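Local atomic coordinates of NAD-dependent aldehyde dehydrogenase (PDB entry 5UJU), a protein that probably oxidises aldehydes to carboxylic acids with NAD+ as hydride acceptor, as members of the aldehyde dehydrogenase family do. Residues 239-244 / 275-280; 207-212 / 282-287; 29-34 / 164-169; 226-231 / 292-297. All blocks are in the same frame, centred on the assembly; numbering follows the deposited sequence.

Contacts 1, 2 and 4 belong to one Rossmann-like alpha/beta unit, the part of the aldehyde dehydrogenase fold that receives the dinucleotide in relatives. Contacts 2 and 4 have centres 10 Å apart and share a sheet: Leu209 N lies 2.8 Å from Leu292 O, a probable hydrogen bond between neighbouring strands. Contact 1 uses the start of helix 278-285, whose end serves contact 2; those centres are 12 Å apart. Contact 3 lies across the chain's centre from contact 1, 31 Å between centres, but packs against contact 4 where Ala164 CB approaches Phe226 CD2 at 3.5 Å. No cofactor is bound here; a sodium ion is held by Gly348 and Gly458.

Contact 1 (239-244 / 275-280)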
loop_
_atom_site.group_PDB
_atom_site.type_symbol
_atom_site.label_atom_id
_atom_site.label_comp_id
_atom_site.label_asym_id
_atom_site.label_seq_id
_atom_site.Cartn_x
_atom_site.Cartn_y
_atom_site.Cartn_z
ATOM N N PRO A 239 14.380 -6.354 -18.436
ATOM C CA PRO A 239 15.122 -7.420 -17.753
ATOM C C PRO A 239 16.537 -6.986 -17.404
ATOM O O PRO A 239 17.092 -6.026 -17.940
ATOM C CB PRO A 239 15.139 -8.580 -18.764
ATOM C CG PRO A 239 14.138 -8.186 -19.859
ATOM C CD PRO A 239 14.068 -6.690 -19.838
ATOM N N HIS A 240 17.133 -7.726 -16.487
ATOM C CA HIS A 240 18.562 -7.585 -16.294
ATOM C C HIS A 240 19.280 -7.918 -17.604
ATOM O O HIS A 240 18.918 -8.893 -18.275
ATOM C CB HIS A 240 19.038 -8.502 -15.167
ATOM C CG HIS A 240 20.470 -8.290 -14.801
ATOM N ND1 HIS A 240 21.505 -8.761 -15.578
ATOM C CD2 HIS A 240 21.045 -7.650 -13.752
ATOM C CE1 HIS A 240 22.657 -8.432 -15.018
ATOM N NE2 HIS A 240 22.405 -7.757 -13.910
ATOM N N PRO A 241 20.292 -7.137 -18.005
ATOM C CA PRO A 241 20.946 -7.384 -19.307
ATOM C C PRO A 241 21.599 -8.759 -19.426
ATOM O O PRO A 241 21.935 -9.180 -20.544
ATOM C CB PRO A 241 22.004 -6.271 -19.399
ATOM C CG PRO A 241 21.727 -5.343 -18.291
ATOM C CD PRO A 241 20.938 -6.049 -17.253
ATOM N N GLY A 242 21.810 -9.464 -18.318
ATOM C CA GLY A 242 22.329 -10.819 -18.373
ATOM C C GLY A 242 21.282 -11.916 -18.464
ATOM O O GLY A 242 21.642 -13.087 -18.628
ATOM N N ALA A 243 19.989 -11.574 -18.374
ATOM C CA ALA A 243 18.918 -12.578 -18.399
ATOM C C ALA A 243 17.691 -11.973 -19.079
ATOM O O ALA A 243 16.655 -11.765 -18.451
ATOM C CB ALA A 243 18.549 -13.070 -16.998
ATOM N N ILE A 244 17.810 -11.692 -20.376
ATOM C CA ILE A 244 16.698 -11.113 -21.138
ATOM C C ILE A 244 15.772 -12.188 -21.691
ATOM O O ILE A 244 14.552 -12.084 -21.577
ATOM C CB ILE A 244 17.236 -10.225 -22.277
ATOM C CG1 ILE A 244 18.086 -9.082 -21.721
ATOM C CG2 ILE A 244 16.064 -9.685 -23.134
ATOM C CD1 ILE A 244 19.002 -8.454 -22.782
ATOM N N PRO A 275 24.656 -3.835 -20.897
ATOM C CA PRO A 275 25.099 -3.573 -19.525
ATOM C C PRO A 275 25.543 -2.132 -19.316
ATOM O O PRO A 275 25.922 -1.422 -20.254
ATOM C CB PRO A 275 26.275 -4.542 -19.343
ATOM C CG PRO A 275 25.976 -5.647 -20.289
ATOM C CD PRO A 275 25.385 -4.965 -21.492
ATOM N N ASN A 276 25.534 -1.734 -18.036
ATOM C CA ASN A 276 25.750 -0.357 -17.592
ATOM C C ASN A 276 24.569 0.524 -17.997
ATOM O O ASN A 276 24.746 1.676 -18.397
ATOM C CB ASN A 276 27.072 0.229 -18.112
ATOM C CG ASN A 276 28.270 -0.713 -17.907
ATOM O OD1 ASN A 276 28.274 -1.544 -17.002
ATOM N ND2 ASN A 276 29.294 -0.571 -18.750
ATOM N N ASP A 277 23.355 -0.020 -17.887
ATOM C CA ASP A 277 22.138 0.715 -18.209
ATOM C C ASP A 277 21.602 1.522 -17.026
ATOM O O ASP A 277 20.440 1.939 -17.055
ATOM C CB ASP A 277 21.063 -0.248 -18.736
ATOM C CG ASP A 277 20.536 -1.216 -17.660
ATOM O OD1 ASP A 277 21.026 -1.196 -16.511
ATOM O OD2 ASP A 277 19.657 -2.042 -17.984
ATOM N N GLY A 278 22.413 1.741 -15.985
ATOM C CA GLY A 278 21.889 2.338 -14.763
ATOM C C GLY A 278 21.300 3.725 -14.978
ATOM O O GLY A 278 20.228 4.043 -14.455
ATOM N N ALA A 279 22.001 4.577 -15.729
ATOM C CA ALA A 279 21.491 5.927 -15.986
ATOM C C ALA A 279 20.200 5.894 -16.797
ATOM O O ALA A 279 19.279 6.672 -16.537
ATOM C CB ALA A 279 22.551 6.771 -16.693
ATOM N N LEU A 280 20.131 5.030 -17.811
ATOM C CA LEU A 280 18.892 4.889 -18.573
ATOM C C LEU A 280 17.744 4.488 -17.654
ATOM O O LEU A 280 16.626 5.004 -17.777
ATOM C CB LEU A 280 19.092 3.866 -19.694
ATOM C CG LEU A 280 18.024 3.634 -20.761
ATOM C CD1 LEU A 280 18.620 2.895 -21.930
ATOM C CD2 LEU A 280 16.884 2.817 -20.222
#
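Asp277 turns its carboxylate to Pro241 with CG tucked between its own backbone N and carbonyl carbon (chi1 68°), while Pro241, phi fixed by its ring, presents CB and CG to the other segment. The setting is a Rossmann-like alpha/beta unit: 239-244 is the loop between strand 234-238 and helix 245-260, and Asp277 stands at the N-cap position of the helix starting at Gly278, although its side chain makes no capping bond. Pro241 and Asp277 approach from opposite directions, and CG of the proline stops 3.9 Å from Asp277 OD2. Pro241 CB rests against the second proline, 3.9 Å from Pro275 N and 4.1 Å from Pro275 CG. No hydrogen bond crosses, so the join is van der Waals packing. Thr273 OG1 and a salt bridge to Lys238 both engage OD2, so the oxygen facing Pro241 CG is also the one gripped by two polar partners. Pro241 is the second residue of a type I beta turn closed by Ala243 N to His240 O. Inside it, Gly242 N donates to His240 ND1 (2.8 Å, 162°), and Pro241 CD sits 3.2 Å above the plane of the His240 ring, offset toward its rim.

Contact 2 (207-212 / 282-287); sequences TGLVLG and QDLALR
Leu209, on strand 191-211, projects its side chain at the end of helix 278-285, where Leu284 and Ala285 receive it. Its CB sets out toward the helix without yet touching it. CG then stands opposite the backbone N (chi1 171°), which carries the fork outward so that the two methyls do the touching. CD1 meets CD2 of Leu284 at 3.7 Å, the shortest approach between the segments. CD2 faces Leu284 CG and Ala285 CA, each 4.2 Å away, with Ala285 CB slightly farther off. One leucine thus straddles two successive helical residues: CD1 meets a methyl of Leu284, while CD2 lies between Leu284 CG and Ala285 CA. Leu284 has the same extended first torsion (177°), and the two leucine side chains meet at a slant. The CA atoms of Leu209 and Ala285 are 7.6 Å apart; the leucine of the strand spans most of that gap, and its CD2 reaches the helix backbone at Ala285 CA.

The arrangement is that of a helix laid on one face of the parallel part of a Rossmann-like sheet, in which strand 191-211 is flanked by 234-238 and 290-296. Neighbours extend the apolar layer: Leu284 also touches Ile101 of helix 97-132, while Ala285 and Leu211 both touch Leu305 of helix 299-308. All three touching residues are buried and no hydrogen bond crosses between the segments. Cohesion here therefore rests on dispersion between aliphatic groups and the exclusion of water, with no polar bond to dictate a precise angle.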
loop_
_atom_site.group_PDB
_atom_site.type_symbol
_atom_site.label_atom_id
_atom_site.label_comp_id
_atom_site.label_asym_id
_atom_site.label_seq_id
_atom_site.Cartn_x
_atom_site.Cartn_y
_atom_site.Cartn_z
ATOM N N THR A 207 1.084 3.044 -16.265
ATOM C CA THR A 207 2.122 2.164 -16.774
ATOM C C THR A 207 3.026 1.715 -15.634
ATOM O O THR A 207 3.581 2.544 -14.903
ATOM C CB THR A 207 2.929 2.855 -17.868
ATOM O OG1 THR A 207 2.064 3.125 -18.978
ATOM C CG2 THR A 207 4.076 1.968 -18.343
ATOM N N GLY A 208 3.189 0.407 -15.505
ATOM C CA GLY A 208 4.098 -0.168 -14.534
ATOM C C GLY A 208 5.412 -0.529 -15.200
ATOM O O GLY A 208 5.472 -0.751 -16.415
ATOM N N LEU A 209 6.475 -0.541 -14.394
ATOM C CA LEU A 209 7.816 -0.889 -14.836
ATOM C C LEU A 209 8.274 -2.121 -14.058
ATOM O O LEU A 209 8.149 -2.164 -12.828
ATOM C CB LEU A 209 8.770 0.299 -14.631
ATOM C CG LEU A 209 10.272 0.076 -14.825
ATOM C CD1 LEU A 209 10.568 -0.249 -16.287
ATOM C CD2 LEU A 209 11.131 1.284 -14.330
ATOM N N VAL A 210 8.760 -3.136 -14.772
ATOM C CA VAL A 210 9.304 -4.346 -14.156
ATOM C C VAL A 210 10.800 -4.367 -14.430
ATOM O O VAL A 210 11.223 -4.431 -15.591
ATOM C CB VAL A 210 8.617 -5.624 -14.662
ATOM C CG1 VAL A 210 9.308 -6.860 -14.083
ATOM C CG2 VAL A 210 7.149 -5.632 -14.253
ATOM N N LEU A 211 11.595 -4.290 -13.362
ATOM C CA LEU A 211 13.053 -4.239 -13.445
ATOM C C LEU A 211 13.590 -5.607 -13.062
ATOM O O LEU A 211 13.485 -6.024 -11.899
ATOM C CB LEU A 211 13.626 -3.147 -12.541
ATOM C CG LEU A 211 13.218 -1.719 -12.908
ATOM C CD1 LEU A 211 13.734 -0.701 -11.900
ATOM C CD2 LEU A 211 13.777 -1.402 -14.296
ATOM N N GLY A 212 14.166 -6.299 -14.044
ATOM C CA GLY A 212 14.419 -7.712 -13.902
ATOM C C GLY A 212 15.707 -8.013 -13.163
ATOM O O GLY A 212 16.579 -7.150 -12.994
ATOM N N GLN A 282 17.463 4.927 -14.337
ATOM C CA GLN A 282 17.100 6.051 -13.475
ATOM C C GLN A 282 16.174 7.024 -14.196
ATOM O O GLN A 282 15.157 7.464 -13.638
ATOM C CB GLN A 282 18.348 6.795 -13.009
ATOM C CG GLN A 282 19.131 6.144 -11.918
ATOM C CD GLN A 282 20.302 7.013 -11.528
ATOM O OE1 GLN A 282 20.373 8.187 -11.914
ATOM N NE2 GLN A 282 21.211 6.459 -10.745
ATOM N N ASP A 283 16.525 7.389 -15.434
ATOM C CA ASP A 283 15.696 8.319 -16.197
ATOM C C ASP A 283 14.311 7.746 -16.424
ATOM O O ASP A 283 13.309 8.451 -16.269
ATOM C CB ASP A 283 16.355 8.649 -17.536
ATOM C CG ASP A 283 17.592 9.507 -17.380
ATOM O OD1 ASP A 283 17.830 10.012 -16.256
ATOM O OD2 ASP A 283 18.324 9.673 -18.383
ATOM N N LEU A 284 14.239 6.463 -16.784
ATOM C CA LEU A 284 12.949 5.809 -16.976
ATOM C C LEU A 284 12.150 5.752 -15.675
ATOM O O LEU A 284 10.952 6.061 -15.658
ATOM C CB LEU A 284 13.175 4.401 -17.535
ATOM C CG LEU A 284 11.943 3.528 -17.730
ATOM C CD1 LEU A 284 10.918 4.256 -18.623
ATOM C CD2 LEU A 284 12.346 2.211 -18.352
ATOM N N ALA A 285 12.804 5.386 -14.567
ATOM C CA ALA A 285 12.100 5.240 -13.301
ATOM C C ALA A 285 11.504 6.549 -12.812
ATOM O O ALA A 285 10.534 6.521 -12.044
ATOM C CB ALA A 285 13.040 4.674 -12.234
ATOM N N LEU A 286 12.048 7.693 -13.242
ATOM C CA LEU A 286 11.548 8.992 -12.818
ATOM C C LEU A 286 10.495 9.582 -13.768
ATOM O O LEU A 286 9.975 10.668 -13.487
ATOM C CB LEU A 286 12.717 9.983 -12.686
ATOM C CG LEU A 286 13.805 9.650 -11.647
ATOM C CD1 LEU A 286 14.740 10.820 -11.408
ATOM C CD2 LEU A 286 13.169 9.228 -10.342
ATOM N N ARG A 287 10.148 8.909 -14.870
ATOM C CA ARG A 287 9.170 9.499 -15.800
ATOM C C ARG A 287 7.800 9.608 -15.138
ATOM O O ARG A 287 7.375 8.688 -14.435
ATOM C CB ARG A 287 9.043 8.676 -17.086
ATOM C CG ARG A 287 10.228 8.788 -18.021
ATOM C CD ARG A 287 10.195 10.138 -18.728
ATOM N NE ARG A 287 9.041 10.248 -19.636
ATOM C CZ ARG A 287 9.081 9.965 -20.941
ATOM N NH1 ARG A 287 10.214 9.547 -21.492
ATOM N NH2 ARG A 287 7.990 10.094 -21.699
#

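Contact 3 (29-34 / 164-169); sequences ESRGYW and ALEAVA
Trp34 and Leu165 make the close-packed part of this contact, and Arg31 and Glu166 the looser one. Leu165 CD2 sits 3.7 Å from both CH2 and CZ3 of Trp34, at the far end of the indole, and the two side chains cross at about a right angle. Trp34 gets there because CG stands opposite its backbone N (chi1 -179°), sending the six-membered ring toward helix 158-175. The nearest CA pair, Trp34 and Glu166, is 10.7 Å apart, so the long indole is needed to reach across. Ala24 of helix 18-30 touches both Trp34 and Leu165, and Phe528 meets the indole edge-to-face while also touching Leu165.

The polar half never closes to direct contact. Arg31 NH2 and Glu166 OE2 remain 4.4 Å apart, beyond a salt bridge, and a water fills the interval: lying at the edge of the guanidinium, in its plane, it accepts from NH2 at 2.7 Å and donates to OE2 at 2.9 Å. Each end has other ties, Arg31 NH1 to Ile28 O and a cation-pi contact with Phe531, Glu166 OE2 to Phe528 N and OE1 to Arg163.

Arg31 is the first residue to leave helix 18-30, with positive phi (69°), so the contact joins the exit of an N-terminal helix to a buried helix. Arg31 packs on Tyr200 and Tyr33 meets Trp184, both of the second subunit, which places this turn at the interface between subunits. The water links the opposite charges only indirectly, so their attraction is probably modest, and the direct touching is left to the apolar indole-leucine pair.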
loop_
_atom_site.group_PDB
_atom_site.type_symbol
_atom_site.label_atom_id
_atom_site.label_comp_id
_atom_site.label_asym_id
_atom_site.label_seq_id
_atom_site.Cartn_x
_atom_site.Cartn_y
_atom_site.Cartn_z
ATOM N N GLU A 29 -6.188 -18.284 1.031
ATOM C CA GLU A 29 -6.788 -18.128 2.352
ATOM C C GLU A 29 -6.480 -19.287 3.300
ATOM O O GLU A 29 -6.248 -19.059 4.493
ATOM C CB GLU A 29 -8.302 -17.976 2.222
ATOM C CG GLU A 29 -8.976 -17.662 3.532
ATOM C CD GLU A 29 -10.381 -17.136 3.339
ATOM O OE1 GLU A 29 -10.941 -17.329 2.237
ATOM O OE2 GLU A 29 -10.919 -16.522 4.285
ATOM N N SER A 30 -6.471 -20.529 2.809
ATOM C CA SER A 30 -6.222 -21.679 3.678
ATOM C C SER A 30 -4.732 -21.955 3.872
ATOM O O SER A 30 -4.318 -22.386 4.955
ATOM C CB SER A 30 -6.911 -22.922 3.116
ATOM O OG SER A 30 -6.250 -23.357 1.947
ATOM N N ARG A 31 -3.932 -21.746 2.823
ATOM C CA ARG A 31 -2.466 -21.787 2.871
ATOM C C ARG A 31 -1.906 -23.195 3.104
ATOM O O ARG A 31 -0.782 -23.348 3.592
ATOM C CB ARG A 31 -1.920 -20.793 3.909
ATOM C CG ARG A 31 -2.396 -19.345 3.646
ATOM C CD ARG A 31 -1.520 -18.262 4.295
ATOM N NE ARG A 31 -0.265 -18.040 3.571
ATOM C CZ ARG A 31 -0.148 -17.327 2.446
ATOM N NH1 ARG A 31 -1.212 -16.756 1.880
ATOM N NH2 ARG A 31 1.043 -17.185 1.878
ATOM N N GLY A 32 -2.660 -24.231 2.722
ATOM C CA GLY A 32 -2.115 -25.562 2.543
ATOM C C GLY A 32 -1.332 -25.648 1.240
ATOM O O GLY A 32 -0.970 -24.631 0.636
ATOM N N TYR A 33 -1.050 -26.884 0.805
ATOM C CA TYR A 33 -0.323 -27.104 -0.446
ATOM C C TYR A 33 -1.278 -27.110 -1.639
ATOM O O TYR A 33 -2.283 -27.829 -1.634
ATOM C CB TYR A 33 0.467 -28.420 -0.444
ATOM C CG TYR A 33 1.061 -28.654 -1.822
ATOM C CD1 TYR A 33 2.084 -27.835 -2.295
ATOM C CD2 TYR A 33 0.552 -29.630 -2.680
ATOM C CE1 TYR A 33 2.613 -27.998 -3.565
ATOM C CE2 TYR A 33 1.078 -29.803 -3.964
ATOM C CZ TYR A 33 2.108 -28.977 -4.399
ATOM O OH TYR A 33 2.651 -29.119 -5.660
ATOM N N TRP A 34 -0.936 -26.343 -2.674
ATOM C CA TRP A 34 -1.679 -26.368 -3.929
ATOM C C TRP A 34 -0.856 -25.704 -5.025
ATOM O O TRP A 34 -0.154 -24.720 -4.777
ATOM C CB TRP A 34 -3.041 -25.668 -3.814
ATOM C CG TRP A 34 -3.831 -25.698 -5.098
ATOM C CD1 TRP A 34 -4.496 -26.772 -5.637
ATOM C CD2 TRP A 34 -4.000 -24.618 -6.022
ATOM N NE1 TRP A 34 -5.085 -26.412 -6.828
ATOM C CE2 TRP A 34 -4.799 -25.097 -7.086
ATOM C CE3 TRP A 34 -3.567 -23.287 -6.047
ATOM C CZ2 TRP A 34 -5.167 -24.294 -8.164
ATOM C CZ3 TRP A 34 -3.938 -22.487 -7.114
ATOM C CH2 TRP A 34 -4.733 -22.994 -8.161
ATOM N N ALA A 164 3.070 -16.062 -10.162
ATOM C CA ALA A 164 2.256 -15.172 -10.988
ATOM C C ALA A 164 0.774 -15.378 -10.697
ATOM O O ALA A 164 0.035 -14.419 -10.462
ATOM C CB ALA A 164 2.565 -15.405 -12.469
ATOM N N LEU A 165 0.335 -16.639 -10.652
ATOM C CA LEU A 165 -1.073 -16.931 -10.406
ATOM C C LEU A 165 -1.496 -16.468 -9.018
ATOM O O LEU A 165 -2.610 -15.959 -8.829
ATOM C CB LEU A 165 -1.314 -18.434 -10.548
ATOM C CG LEU A 165 -2.777 -18.843 -10.331
ATOM C CD1 LEU A 165 -3.582 -18.532 -11.547
ATOM C CD2 LEU A 165 -2.914 -20.301 -9.978
ATOM N N GLU A 166 -0.604 -16.624 -8.040
ATOM C CA GLU A 166 -0.838 -16.095 -6.703
ATOM C C GLU A 166 -1.090 -14.593 -6.733
ATOM O O GLU A 166 -2.018 -14.095 -6.085
ATOM C CB GLU A 166 0.365 -16.430 -5.818
ATOM C CG GLU A 166 0.242 -15.957 -4.398
ATOM C CD GLU A 166 1.479 -16.329 -3.591
ATOM O OE1 GLU A 166 2.592 -15.961 -4.025
ATOM O OE2 GLU A 166 1.329 -16.984 -2.545
ATOM N N ALA A 167 -0.270 -13.854 -7.483
ATOM C CA ALA A 167 -0.460 -12.412 -7.587
ATOM C C ALA A 167 -1.808 -12.074 -8.232
ATOM O O ALA A 167 -2.494 -11.142 -7.796
ATOM C CB ALA A 167 0.692 -11.794 -8.375
ATOM N N VAL A 168 -2.198 -12.820 -9.273
ATOM C CA VAL A 168 -3.490 -12.591 -9.918
ATOM C C VAL A 168 -4.622 -12.865 -8.937
ATOM O O VAL A 168 -5.605 -12.114 -8.872
ATOM C CB VAL A 168 -3.617 -13.462 -11.183
ATOM C CG1 VAL A 168 -5.028 -13.384 -11.749
ATOM C CG2 VAL A 168 -2.603 -13.034 -12.231
ATOM N N ALA A 169 -4.482 -13.923 -8.129
ATOM C CA ALA A 169 -5.525 -14.280 -7.172
ATOM C C ALA A 169 -5.701 -13.197 -6.108
ATOM O O ALA A 169 -6.834 -12.843 -5.761
ATOM C CB ALA A 169 -5.203 -15.631 -6.519
HETATM O O HOH W 1 1.011 -15.390 -0.156
#

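Contact 4 (226-231 / 292-297)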
loop_
_atom_site.group_PDB
_atom_site.type_symbol
_atom_site.label_atom_id
_atom_site.label_comp_id
_atom_site.label_asym_id
_atom_site.label_seq_id
_atom_site.Cartn_x
_atom_site.Cartn_y
_atom_site.Cartn_z
ATOM N N PHE A 226 2.407 -9.603 -13.391
ATOM C CA PHE A 226 1.029 -10.061 -13.423
ATOM C C PHE A 226 0.146 -9.357 -12.401
ATOM O O PHE A 226 -1.058 -9.229 -12.635
ATOM C CB PHE A 226 1.004 -11.584 -13.255
ATOM C CG PHE A 226 1.452 -12.293 -14.492
ATOM C CD1 PHE A 226 0.566 -12.489 -15.545
ATOM C CD2 PHE A 226 2.777 -12.667 -14.656
ATOM C CE1 PHE A 226 0.979 -13.101 -16.718
ATOM C CE2 PHE A 226 3.197 -13.279 -15.831
ATOM C CZ PHE A 226 2.290 -13.495 -16.864
ATOM N N ALA A 227 0.703 -8.877 -11.280
ATOM C CA ALA A 227 -0.064 -7.956 -10.443
ATOM C C ALA A 227 -0.429 -6.689 -11.220
ATOM O O ALA A 227 -1.529 -6.140 -11.054
ATOM C CB ALA A 227 0.729 -7.595 -9.188
ATOM N N ASP A 228 0.513 -6.180 -12.020
ATOM C CA ASP A 228 0.251 -5.017 -12.859
ATOM C C ASP A 228 -0.864 -5.320 -13.856
ATOM O O ASP A 228 -1.847 -4.581 -13.945
ATOM C CB ASP A 228 1.527 -4.600 -13.596
ATOM C CG ASP A 228 2.494 -3.768 -12.746
ATOM O OD1 ASP A 228 2.121 -3.329 -11.643
ATOM O OD2 ASP A 228 3.645 -3.544 -13.209
ATOM N N LEU A 229 -0.729 -6.426 -14.601
ATOM C CA LEU A 229 -1.690 -6.753 -15.655
ATOM C C LEU A 229 -3.069 -7.046 -15.086
ATOM O O LEU A 229 -4.077 -6.570 -15.616
ATOM C CB LEU A 229 -1.195 -7.951 -16.469
ATOM C CG LEU A 229 -0.097 -7.700 -17.492
ATOM C CD1 LEU A 229 0.333 -9.042 -18.101
ATOM C CD2 LEU A 229 -0.607 -6.721 -18.573
ATOM N N ALA A 230 -3.128 -7.817 -13.995
ATOM C CA ALA A 230 -4.391 -8.197 -13.375
ATOM C C ALA A 230 -5.140 -7.004 -12.795
ATOM O O ALA A 230 -6.321 -7.129 -12.458
ATOM C CB ALA A 230 -4.150 -9.240 -12.270
ATOM N N THR A 231 -4.474 -5.869 -12.602
ATOM C CA THR A 231 -5.170 -4.673 -12.152
ATOM C C THR A 231 -5.283 -3.640 -13.273
ATOM O O THR A 231 -5.504 -2.456 -13.002
ATOM C CB THR A 231 -4.481 -4.082 -10.916
ATOM O OG1 THR A 231 -3.094 -3.869 -11.200
ATOM C CG2 THR A 231 -4.614 -5.057 -9.714
ATOM N N LEU A 292 4.031 2.590 -11.336
ATOM C CA LEU A 292 4.340 1.424 -10.521
ATOM C C LEU A 292 5.727 0.938 -10.918
ATOM O O LEU A 292 6.077 0.966 -12.102
ATOM C CB LEU A 292 3.303 0.305 -10.723
ATOM C CG LEU A 292 1.803 0.640 -10.618
ATOM C CD1 LEU A 292 0.910 -0.520 -10.955
ATOM C CD2 LEU A 292 1.478 1.097 -9.224
ATOM N N ILE A 293 6.522 0.512 -9.939
ATOM C CA ILE A 293 7.836 -0.077 -10.212
ATOM C C ILE A 293 7.993 -1.311 -9.339
ATOM O O ILE A 293 7.809 -1.227 -8.118
ATOM C CB ILE A 293 8.989 0.910 -9.932
ATOM C CG1 ILE A 293 8.851 2.185 -10.773
ATOM C CG2 ILE A 293 10.370 0.217 -10.142
ATOM C CD1 ILE A 293 9.902 3.256 -10.445
ATOM N N ASP A 294 8.331 -2.448 -9.953
ATOM C CA ASP A 294 8.688 -3.671 -9.233
ATOM C C ASP A 294 10.142 -4.009 -9.534
ATOM O O ASP A 294 10.506 -4.215 -10.696
ATOM C CB ASP A 294 7.772 -4.844 -9.616
ATOM C CG ASP A 294 6.363 -4.705 -9.036
ATOM O OD1 ASP A 294 6.075 -5.259 -7.949
ATOM O OD2 ASP A 294 5.540 -4.001 -9.644
ATOM N N PHE A 295 10.967 -4.073 -8.485
ATOM C CA PHE A 295 12.411 -4.180 -8.641
ATOM C C PHE A 295 12.969 -5.323 -7.806
ATOM O O PHE A 295 12.606 -5.479 -6.632
ATOM C CB PHE A 295 13.082 -2.863 -8.241
ATOM C CG PHE A 295 14.578 -2.969 -8.017
ATOM C CD1 PHE A 295 15.091 -3.284 -6.764
ATOM C CD2 PHE A 295 15.467 -2.726 -9.052
ATOM C CE1 PHE A 295 16.466 -3.360 -6.552
ATOM C CE2 PHE A 295 16.841 -2.797 -8.852
ATOM C CZ PHE A 295 17.344 -3.113 -7.598
ATOM N N THR A 296 13.890 -6.085 -8.404
ATOM C CA THR A 296 14.711 -7.060 -7.690
ATOM C C THR A 296 16.181 -6.768 -7.963
ATOM O O THR A 296 16.588 -6.690 -9.125
ATOM C CB THR A 296 14.394 -8.499 -8.124
ATOM O OG1 THR A 296 13.012 -8.781 -7.914
ATOM C CG2 THR A 296 15.224 -9.486 -7.312
ATOM N N GLY A 297 16.973 -6.598 -6.910
ATOM C CA GLY A 297 18.388 -6.324 -7.122
ATOM C C GLY A 297 19.058 -5.812 -5.868
ATOM O O GLY A 297 18.674 -6.173 -4.752
HETATM O O HOH W 2 5.467 -2.495 -11.826
#
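The closest backbones are those of Asp228, in the last turns of helix 217-230, and Leu292, near the start of strand 290-296, with CA atoms 8.0 Å apart. The side chains of these two residues run antiparallel alongside one another, with Leu292 CD1 3.1 Å from Asp228 OD1, a short, close-packed contact. Two residues along the strand, Asp294 faces the same way as Leu292, and its OD2 comes to 4.0 Å from Asp228 OD1. Both aspartates put CG opposite the carbonyl carbon, an arrangement that brings the two carboxylates to one arginine, Arg553, with their planes turned 69° apart. The helix belongs to the beta-alpha-beta crossover from strand 191-211 to the parallel strand 234-238 of the Rossmann-like domain, and packs on the sheet that includes strand 290-296. Two like charges buried so close would be expected to repel; Arg553 NH1 probably offsets this by forming salt bridges with both Asp228 OD1 and Asp294 OD2. A water also lies within bonding distance of Asp228 OD2 and, at 2.7 Å, of Asp294 OD2, but its two protons cannot be assigned among the acceptors around it.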